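Local structure of bifunctional protein PutA (Bdellovibrio bacteriovorus, 5UR2) at residues Val321-Glu335 / Asp446-Ile458. The protein probably oxidises proline to glutamate in two steps, pairing an FAD-dependent proline dehydrogenase with an NAD-dependent L-glutamate gamma-semialdehyde dehydrogenase. Residues are numbered along the deposited sequence; the frame is centred on the assembly and turned at random.
Sequences VPVYTNKAESDANYE and DPAQGLTPTSPVI. With P5F (N-propargylglycine-modified flavin adenine dinucleotide), chain F.
E329 grips T454 with both carboxylate oxygens: T454 OG1 donates to the syn lone pair of OE1 at 2.5 Å, while T454 N reaches OE2 at 2.9 Å from well above the carboxylate plane. A glutamate suits this place because its chain, extended beyond CG, carries two acceptors from the helix to the loop. A hydroxyl suits position 454 because it can donate to E329 while receiving R277. Further along, L451 spreads its two methyls over the helix, CD1 3.8 Å from A328 CB and CD2 3.8 Å from A332 CB; these alanines are small enough to let P447 lie close too, its CB 3.5 Å from D331 CB. The helix, 327-343, belongs to the proline dehydrogenase beta/alpha-barrel, and the loop 446-458 runs along the outside of this helix. N326, the N-cap, offers both an acceptor and a donor: OD1 takes A328 N, and ND2 gives a weak bond to T452 O. At the far end V321 N donates to P456 O (2.8 Å), beside V321 CG2 packed on I458 CD1. K327 and S330 hold the ADP half of the modified FAD, K327 NZ at phosphate oxygen O1A and S330 OG at adenine N3A. D331, salt-bridged to K303, also pairs with K327.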
loop_
_atom_site.group_PDB
_atom_site.type_symbol
_atom_site.label_atom_id
_atom_site.label_comp_id
_atom_site.label_asym_id
_atom_site.label_seq_id
_atom_site.Cartn_x
_atom_site.Cartn_y
_atom_site.Cartn_z
ATOM N N VAL B 321 30.448 -3.254 12.729
ATOM C CA VAL B 321 30.314 -3.703 14.113
ATOM C C VAL B 321 31.714 -3.837 14.715
ATOM O O VAL B 321 32.518 -4.630 14.207
ATOM C CB VAL B 321 29.510 -5.007 14.167
ATOM C CG1 VAL B 321 29.402 -5.524 15.596
ATOM C CG2 VAL B 321 28.160 -4.758 13.573
ATOM N N PRO B 322 32.074 -3.051 15.747
ATOM C CA PRO B 322 33.454 -3.088 16.256
ATOM C C PRO B 322 33.780 -4.281 17.142
ATOM O O PRO B 322 34.971 -4.525 17.385
ATOM C CB PRO B 322 33.574 -1.774 17.048
ATOM C CG PRO B 322 32.229 -1.545 17.556
ATOM C CD PRO B 322 31.285 -2.013 16.438
ATOM N N VAL B 323 32.787 -5.011 17.645
ATOM C CA VAL B 323 33.032 -6.200 18.460
ATOM C C VAL B 323 32.973 -7.430 17.568
ATOM O O VAL B 323 32.331 -7.429 16.511
ATOM C CB VAL B 323 32.036 -6.322 19.634
ATOM C CG1 VAL B 323 32.287 -5.227 20.667
ATOM C CG2 VAL B 323 30.591 -6.243 19.128
ATOM N N TYR B 324 33.698 -8.477 17.969
ATOM C CA TYR B 324 33.427 -9.797 17.420
ATOM C C TYR B 324 32.002 -10.175 17.759
ATOM O O TYR B 324 31.467 -9.760 18.789
ATOM C CB TYR B 324 34.369 -10.865 17.999
ATOM C CG TYR B 324 35.822 -10.612 17.770
ATOM C CD1 TYR B 324 36.388 -10.777 16.505
ATOM C CD2 TYR B 324 36.642 -10.192 18.815
ATOM C CE1 TYR B 324 37.756 -10.554 16.294
ATOM C CE2 TYR B 324 37.993 -9.946 18.614
ATOM C CZ TYR B 324 38.542 -10.127 17.359
ATOM O OH TYR B 324 39.877 -9.896 17.182
ATOM N N THR B 325 31.380 -10.976 16.895
ATOM C CA THR B 325 30.031 -11.435 17.190
ATOM C C THR B 325 29.964 -12.948 17.377
ATOM O O THR B 325 28.877 -13.493 17.570
ATOM C CB THR B 325 29.050 -10.950 16.116
ATOM O OG1 THR B 325 29.529 -11.310 14.824
ATOM C CG2 THR B 325 28.910 -9.419 16.193
ATOM N N ASN B 326 31.101 -13.632 17.370
ATOM C CA ASN B 326 31.218 -15.016 17.815
ATOM C C ASN B 326 31.988 -14.997 19.130
ATOM O O ASN B 326 33.121 -14.502 19.181
ATOM C CB ASN B 326 31.922 -15.844 16.734
ATOM C CG ASN B 326 32.349 -17.241 17.205
ATOM O OD1 ASN B 326 31.998 -17.702 18.284
ATOM N ND2 ASN B 326 33.096 -17.929 16.349
ATOM N N LYS B 327 31.380 -15.524 20.196
ATOM C CA LYS B 327 31.986 -15.332 21.511
ATOM C C LYS B 327 33.350 -16.022 21.611
ATOM O O LYS B 327 34.231 -15.555 22.342
ATOM C CB LYS B 327 31.037 -15.821 22.609
ATOM C CG LYS B 327 31.434 -15.319 24.011
ATOM C CD LYS B 327 32.126 -16.435 24.830
ATOM C CE LYS B 327 32.586 -15.921 26.202
ATOM N NZ LYS B 327 33.309 -16.991 26.972
ATOM N N ALA B 328 33.537 -17.130 20.892
ATOM C CA ALA B 328 34.837 -17.787 20.858
ATOM C C ALA B 328 35.912 -16.898 20.231
ATOM O O ALA B 328 37.092 -17.032 20.582
ATOM C CB ALA B 328 34.734 -19.132 20.124
ATOM N N GLU B 329 35.542 -16.001 19.302
ATOM C CA GLU B 329 36.517 -15.028 18.796
ATOM C C GLU B 329 37.053 -14.149 19.918
ATOM O O GLU B 329 38.252 -13.860 19.964
ATOM C CB GLU B 329 35.919 -14.122 17.718
ATOM C CG GLU B 329 35.750 -14.730 16.352
ATOM C CD GLU B 329 35.203 -13.730 15.337
ATOM O OE1 GLU B 329 34.084 -13.199 15.536
ATOM O OE2 GLU B 329 35.917 -13.455 14.349
ATOM N N SER B 330 36.179 -13.697 20.826
ATOM C CA SER B 330 36.646 -12.870 21.940
ATOM C C SER B 330 37.591 -13.648 22.854
ATOM O O SER B 330 38.667 -13.154 23.216
ATOM C CB SER B 330 35.459 -12.333 22.731
ATOM O OG SER B 330 34.706 -11.441 21.944
ATOM N N ASP B 331 37.215 -14.878 23.220
ATOM C CA ASP B 331 38.087 -15.700 24.052
ATOM C C ASP B 331 39.433 -15.919 23.366
ATOM O O ASP B 331 40.495 -15.704 23.964
ATOM C CB ASP B 331 37.426 -17.054 24.332
ATOM C CG ASP B 331 36.187 -16.956 25.238
ATOM O OD1 ASP B 331 35.968 -15.925 25.919
ATOM O OD2 ASP B 331 35.432 -17.950 25.276
ATOM N N ALA B 332 39.405 -16.285 22.079
ATOM C CA ALA B 332 40.648 -16.578 21.370
ATOM C C ALA B 332 41.522 -15.339 21.275
ATOM O O ALA B 332 42.746 -15.415 21.448
ATOM C CB ALA B 332 40.357 -17.134 19.972
ATOM N N ASN B 333 40.907 -14.188 20.996
ATOM C CA ASN B 333 41.659 -12.943 20.940
ATOM C C ASN B 333 42.203 -12.568 22.320
ATOM O O ASN B 333 43.308 -12.026 22.429
ATOM C CB ASN B 333 40.765 -11.828 20.389
ATOM C CG ASN B 333 41.542 -10.581 20.085
ATOM O OD1 ASN B 333 42.380 -10.575 19.175
ATOM N ND2 ASN B 333 41.291 -9.518 20.835
ATOM N N TYR B 334 41.440 -12.847 23.384
ATOM C CA TYR B 334 41.941 -12.605 24.737
ATOM C C TYR B 334 43.235 -13.374 24.963
ATOM O O TYR B 334 44.238 -12.812 25.421
ATOM C CB TYR B 334 40.893 -13.009 25.778
ATOM C CG TYR B 334 41.207 -12.559 27.194
ATOM C CD1 TYR B 334 42.208 -13.172 27.947
ATOM C CD2 TYR B 334 40.474 -11.535 27.785
ATOM C CE1 TYR B 334 42.498 -12.749 29.251
ATOM C CE2 TYR B 334 40.739 -11.112 29.068
ATOM C CZ TYR B 334 41.752 -11.719 29.805
ATOM O OH TYR B 334 41.999 -11.268 31.080
ATOM N N GLU B 335 43.231 -14.665 24.630
ATOM C CA GLU B 335 44.421 -15.472 24.867
ATOM C C GLU B 335 45.588 -14.995 24.006
ATOM O O GLU B 335 46.730 -14.942 24.477
ATOM C CB GLU B 335 44.093 -16.955 24.654
ATOM C CG GLU B 335 43.141 -17.485 25.730
ATOM C CD GLU B 335 42.834 -18.985 25.663
ATOM O OE1 GLU B 335 43.565 -19.753 25.011
ATOM O OE2 GLU B 335 41.837 -19.393 26.290
ATOM N N ASP B 446 39.790 -25.291 23.542
ATOM C CA ASP B 446 40.503 -24.174 22.943
ATOM C C ASP B 446 39.531 -23.327 22.127
ATOM O O ASP B 446 38.969 -23.825 21.146
ATOM C CB ASP B 446 41.657 -24.723 22.087
ATOM C CG ASP B 446 42.486 -23.630 21.420
ATOM O OD1 ASP B 446 42.230 -22.428 21.654
ATOM O OD2 ASP B 446 43.427 -23.986 20.682
ATOM N N PRO B 447 39.319 -22.052 22.478
ATOM C CA PRO B 447 38.399 -21.216 21.683
ATOM C C PRO B 447 38.835 -21.053 20.243
ATOM O O PRO B 447 37.985 -20.794 19.371
ATOM C CB PRO B 447 38.418 -19.870 22.423
ATOM C CG PRO B 447 39.749 -19.870 23.153
ATOM C CD PRO B 447 39.966 -21.290 23.566
ATOM N N ALA B 448 40.141 -21.196 19.975
ATOM C CA ALA B 448 40.663 -21.115 18.616
ATOM C C ALA B 448 40.342 -22.350 17.786
ATOM O O ALA B 448 40.406 -22.273 16.555
ATOM C CB ALA B 448 42.173 -20.889 18.630
ATOM N N GLN B 449 39.956 -23.464 18.411
ATOM C CA GLN B 449 39.720 -24.694 17.659
ATOM C C GLN B 449 38.471 -24.561 16.796
ATOM O O GLN B 449 37.386 -24.260 17.298
ATOM C CB GLN B 449 39.581 -25.882 18.608
ATOM C CG GLN B 449 39.030 -27.143 17.919
ATOM C CD GLN B 449 38.992 -28.370 18.828
ATOM O OE1 GLN B 449 38.301 -28.398 19.842
ATOM N NE2 GLN B 449 39.726 -29.396 18.444
ATOM N N GLY B 450 38.629 -24.790 15.495
ATOM C CA GLY B 450 37.518 -24.637 14.581
ATOM C C GLY B 450 36.950 -23.237 14.527
ATOM O O GLY B 450 35.805 -23.063 14.106
ATOM N N LEU B 451 37.729 -22.226 14.918
ATOM C CA LEU B 451 37.218 -20.863 15.040
ATOM C C LEU B 451 36.945 -20.270 13.661
ATOM O O LEU B 451 37.859 -20.111 12.844
ATOM C CB LEU B 451 38.205 -19.983 15.797
ATOM C CG LEU B 451 37.763 -18.526 15.950
ATOM C CD1 LEU B 451 36.425 -18.405 16.743
ATOM C CD2 LEU B 451 38.877 -17.706 16.574
ATOM N N THR B 452 35.688 -19.907 13.432
ATOM C CA THR B 452 35.251 -19.259 12.208
ATOM C C THR B 452 35.147 -17.757 12.428
ATOM O O THR B 452 34.443 -17.322 13.350
ATOM C CB THR B 452 33.904 -19.828 11.781
ATOM O OG1 THR B 452 32.979 -19.725 12.878
ATOM C CG2 THR B 452 34.057 -21.310 11.395
ATOM N N PRO B 453 35.832 -16.938 11.649
ATOM C CA PRO B 453 35.763 -15.489 11.859
ATOM C C PRO B 453 34.392 -14.930 11.511
ATOM O O PRO B 453 33.622 -15.510 10.746
ATOM C CB PRO B 453 36.826 -14.926 10.909
ATOM C CG PRO B 453 37.317 -16.094 10.079
ATOM C CD PRO B 453 36.498 -17.299 10.390
ATOM N N THR B 454 34.091 -13.780 12.099
ATOM C CA THR B 454 32.928 -13.001 11.709
ATOM C C THR B 454 33.388 -11.751 10.973
ATOM O O THR B 454 34.538 -11.318 11.092
ATOM C CB THR B 454 32.064 -12.595 12.918
ATOM O OG1 THR B 454 32.836 -11.783 13.822
ATOM C CG2 THR B 454 31.486 -13.831 13.639
ATOM N N SER B 455 32.515 -11.204 10.251
ATOM C CA SER B 455 32.790 -9.974 9.528
ATOM C C SER B 455 32.214 -8.792 10.292
ATOM O O SER B 455 31.136 -8.907 10.877
ATOM C CB SER B 455 32.163 -10.006 8.129
ATOM O OG SER B 455 32.141 -8.700 7.549
ATOM N N PRO B 456 32.884 -7.635 10.307
ATOM C CA PRO B 456 32.261 -6.447 10.909
ATOM C C PRO B 456 31.112 -5.889 10.084
ATOM O O PRO B 456 30.402 -5.018 10.587
ATOM C CB PRO B 456 33.417 -5.441 10.998
ATOM C CG PRO B 456 34.350 -5.853 9.895
ATOM C CD PRO B 456 34.232 -7.358 9.784
ATOM N N VAL B 457 30.899 -6.387 8.864
ATOM C CA VAL B 457 29.890 -5.869 7.945
ATOM C C VAL B 457 28.603 -6.667 8.107
ATOM O O VAL B 457 28.595 -7.887 7.917
ATOM C CB VAL B 457 30.373 -5.937 6.487
ATOM C CG1 VAL B 457 29.254 -5.453 5.550
ATOM C CG2 VAL B 457 31.671 -5.121 6.283
ATOM N N ILE B 458 27.520 -5.981 8.462
ATOM C CA ILE B 458 26.185 -6.575 8.560
ATOM C C ILE B 458 25.597 -6.733 7.159
ATOM O O ILE B 458 25.466 -5.741 6.423
ATOM C CB ILE B 458 25.269 -5.725 9.455
ATOM C CG1 ILE B 458 25.844 -5.638 10.873
ATOM C CG2 ILE B 458 23.849 -6.301 9.479
ATOM C CD1 ILE B 458 25.053 -4.738 11.797
HETATM P PA P5F F . 33.160 -14.869 29.801
HETATM O O1A P5F F . 34.297 -15.910 29.525
HETATM O O2A P5F F . 31.811 -15.371 29.945
HETATM O O5B P5F F . 32.957 -13.845 28.717
HETATM C C5B P5F F . 31.794 -13.045 28.543
HETATM C C4B P5F F . 32.129 -11.909 27.565
HETATM O O4B P5F F . 32.251 -12.333 26.228
HETATM C C3B P5F F . 31.159 -10.765 27.497
HETATM O O3B P5F F . 31.284 -9.898 28.558
HETATM C C2B P5F F . 31.503 -10.133 26.208
HETATM O O2B P5F F . 32.608 -9.314 26.381
HETATM C C1B P5F F . 31.886 -11.294 25.363
HETATM N N9A P5F F . 30.832 -11.782 24.509
HETATM C C8A P5F F . 29.574 -12.236 24.880
HETATM N N7A P5F F . 28.917 -12.619 23.778
HETATM C C5A P5F F . 29.725 -12.443 22.653
HETATM C C6A P5F F . 29.570 -12.643 21.283
HETATM N N6A P5F F . 28.346 -13.176 20.754
HETATM N N1A P5F F . 30.568 -12.339 20.431
HETATM C C2A P5F F . 31.740 -11.841 20.880
HETATM N N3A P5F F . 31.911 -11.607 22.213
HETATM C C4A P5F F . 30.956 -11.894 23.107
HETATM N N1 P5F F . 34.628 -4.217 30.739
HETATM C C2 P5F F . 34.899 -3.063 29.916
HETATM O O2 P5F F . 34.424 -3.060 28.624
HETATM N N3 P5F F . 35.651 -1.953 30.422
HETATM C C4 P5F F . 36.156 -1.929 31.745
HETATM O O4 P5F F . 36.884 -0.812 32.175
HETATM C C4X P5F F . 35.863 -3.142 32.619
HETATM N N5 P5F F . 36.217 -3.169 34.037
HETATM C C5X P5F F . 36.296 -4.506 34.657
HETATM C C6 P5F F . 37.146 -4.715 35.869
HETATM C C7 P5F F . 37.292 -6.016 36.415
HETATM C C7M P5F F . 38.156 -6.213 37.641
HETATM C C8 P5F F . 36.635 -7.131 35.813
HETATM C C8M P5F F . 36.771 -8.528 36.363
HETATM C C9 P5F F . 35.831 -6.943 34.664
HETATM C C9A P5F F . 35.669 -5.578 34.086
HETATM N N10 P5F F . 34.855 -5.390 32.884
HETATM C C10 P5F F . 35.127 -4.217 32.101
HETATM C "C1'" P5F F . 33.929 -6.429 32.367
HETATM C "C2'" P5F F . 34.644 -7.479 31.515
HETATM O "O2'" P5F F . 35.065 -6.884 30.348
HETATM C "C3'" P5F F . 33.806 -8.715 31.179
HETATM O "O3'" P5F F . 32.718 -8.316 30.433
HETATM C "C4'" P5F F . 33.283 -9.487 32.381
HETATM O "O4'" P5F F . 34.187 -9.296 33.415
HETATM C "C5'" P5F F . 32.958 -10.971 32.124
HETATM O "O5'" P5F F . 33.888 -11.625 31.283
HETATM P P P5F F . 34.454 -13.129 31.498
HETATM O O1P P5F F . 35.897 -13.459 30.953
HETATM O O2P P5F F . 34.193 -13.307 33.041
HETATM O O3P P5F F . 33.178 -14.061 31.049
HETATM C C21 P5F F . 34.509 -1.313 34.732
HETATM C C22 P5F F . 35.469 -2.215 34.434
HETATM C C23 P5F F . 34.504 0.090 34.101
#